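PDB 3RPF: molybdopterin synthase catalytic subunit from Helicobacter pylori, which probably converts precursor Z into molybdopterin by building its dithiolene group with two sulfur atoms delivered by the small subunit MoaD. Local coordinates for residues G10-T14 with R15-K19. Sequence-based numbering, arbitrary orientation.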
loop_
_atom_site.group_PDB
_atom_site.type_symbol
_atom_site.label_atom_id
_atom_site.label_comp_id
_atom_site.label_asym_id
_atom_site.label_seq_id
_atom_site.Cartn_x
_atom_site.Cartn_y
_atom_site.Cartn_z
ATOM N N GLY A 10 8.970 -20.505 -8.515
ATOM C CA GLY A 10 7.949 -20.899 -7.562
ATOM C C GLY A 10 7.508 -19.753 -6.667
ATOM O O GLY A 10 7.722 -18.584 -6.982
ATOM N N ALA A 11 6.892 -20.110 -5.543
ATOM C CA ALA A 11 6.316 -19.170 -4.589
ATOM C C ALA A 11 7.343 -18.238 -3.927
ATOM O O ALA A 11 8.478 -18.625 -3.656
ATOM C CB ALA A 11 5.557 -19.950 -3.526
ATOM N N LEU A 12 6.934 -17.008 -3.654
ATOM C CA LEU A 12 7.835 -16.046 -3.027
ATOM C C LEU A 12 7.969 -16.346 -1.535
ATOM O O LEU A 12 6.999 -16.769 -0.897
ATOM C CB LEU A 12 7.308 -14.624 -3.220
ATOM C CG LEU A 12 7.175 -14.140 -4.662
ATOM C CD1 LEU A 12 6.640 -12.714 -4.681
ATOM C CD2 LEU A 12 8.498 -14.218 -5.397
ATOM N N ASP A 13 9.161 -16.147 -0.974
ATOM C CA ASP A 13 9.305 -16.234 0.477
ATOM C C ASP A 13 9.042 -14.847 1.035
ATOM O O ASP A 13 9.975 -14.067 1.267
ATOM C CB ASP A 13 10.692 -16.716 0.883
ATOM C CG ASP A 13 10.817 -16.917 2.386
ATOM O OD1 ASP A 13 9.946 -16.409 3.128
ATOM O OD2 ASP A 13 11.779 -17.583 2.829
ATOM N N THR A 14 7.768 -14.533 1.238
ATOM C CA THR A 14 7.380 -13.173 1.612
ATOM C C THR A 14 7.958 -12.780 2.963
ATOM O O THR A 14 8.339 -11.640 3.161
ATOM C CB THR A 14 5.859 -13.006 1.639
ATOM O OG1 THR A 14 5.310 -13.868 2.639
ATOM C CG2 THR A 14 5.275 -13.370 0.284
ATOM N N ARG A 15 8.032 -13.727 3.891
ATOM C CA ARG A 15 8.624 -13.434 5.187
ATOM C C ARG A 15 10.034 -12.879 4.995
ATOM O O ARG A 15 10.385 -11.832 5.539
ATOM C CB ARG A 15 8.683 -14.696 6.045
ATOM C CG ARG A 15 9.054 -14.437 7.496
ATOM C CD ARG A 15 9.742 -15.649 8.081
ATOM N NE ARG A 15 10.978 -15.915 7.358
ATOM C CZ ARG A 15 12.164 -15.442 7.722
ATOM N NH1 ARG A 15 12.269 -14.692 8.813
ATOM N NH2 ARG A 15 13.244 -15.723 7.003
ATOM N N GLU A 16 10.840 -13.585 4.208
ATOM C CA GLU A 16 12.239 -13.218 4.016
ATOM C C GLU A 16 12.391 -11.902 3.252
ATOM O O GLU A 16 13.234 -11.070 3.601
ATOM C CB GLU A 16 12.974 -14.346 3.295
ATOM C CG GLU A 16 14.449 -14.098 3.099
ATOM C CD GLU A 16 15.075 -15.111 2.162
ATOM O OE1 GLU A 16 14.513 -15.335 1.067
ATOM O OE2 GLU A 16 16.130 -15.677 2.516
ATOM N N LEU A 17 11.569 -11.713 2.220
ATOM C CA LEU A 17 11.591 -10.481 1.438
ATOM C C LEU A 17 11.161 -9.269 2.269
ATOM O O LEU A 17 11.786 -8.219 2.199
ATOM C CB LEU A 17 10.698 -10.620 0.205
ATOM C CG LEU A 17 11.118 -11.641 -0.859
ATOM C CD1 LEU A 17 9.966 -11.931 -1.810
ATOM C CD2 LEU A 17 12.340 -11.154 -1.628
ATOM N N LEU A 18 10.095 -9.418 3.050
ATOM C CA LEU A 18 9.584 -8.308 3.855
ATOM C C LEU A 18 10.592 -7.877 4.914
ATOM O O LEU A 18 10.774 -6.686 5.160
ATOM C CB LEU A 18 8.258 -8.689 4.511
ATOM C CG LEU A 18 7.019 -8.582 3.623
ATOM C CD1 LEU A 18 5.836 -9.280 4.256
ATOM C CD2 LEU A 18 6.692 -7.132 3.353
ATOM N N LYS A 19 11.244 -8.854 5.532
ATOM C CA LYS A 19 12.268 -8.586 6.529
ATOM C C LYS A 19 13.419 -7.798 5.918
ATOM O O LYS A 19 13.854 -6.794 6.479
ATOM C CB LYS A 19 12.792 -9.893 7.129
ATOM C CG LYS A 19 14.102 -9.753 7.905
ATOM C CD LYS A 19 14.891 -11.069 7.894
ATOM C CE LYS A 19 16.166 -10.984 8.732
ATOM N NZ LYS A 19 17.030 -12.191 8.561
HETATM O O HOH W 1 13.529 -18.085 4.946
#
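Asp13 folds its carboxylate back over the first turn of the helix and meets Glu16 there. Its CG lies anti to the backbone N (chi1 -175°), which carries OD1 to the backbone of Glu16. Glu16 N donates to Asp13 OD1 at 3.2 Å. The bond is nearly straight, but the N-H arrives from above the carboxylate plane. The two side chains cross at about a right angle. Glu16 CB sits 3.5 Å from Asp13 CG, while the extended Glu16 chain brings OE1 to 4.0 Å from Asp13 OD2. These like charges probably disfavour each other slightly. Arg15 lies near the same carboxylate but forms no salt bridge, with its NE 4.4 Å from Asp13 OD1. Its chain bends at chi3 (62°), and a water joins the groups instead. That water donates to Asp13 OD2 and accepts from Arg15 NH2.

Asp13 is thus the N-cap of helix 14-27, at the end of the loop that follows strand 5-9. The helix bonding starts at once. Leu17 N donates to Asp13 O at 3.0 Å, and Leu18 N to Thr14 O at 2.8 Å.

The apolar side turns to the mixed sheet. Leu17 reaches back with CD1 and meets Leu12 CB at 4.0 Å. Both leucines also pack on Ala79 of strand 74-82, and Leu12 and Leu18 touch Leu93 of strand 90-98. The start of the helix also faces the second MoaE subunit. Thr14 OG1 is hydrogen-bonded to Gln22 NE2 of that subunit, and Leu18 packs on the same glutamine.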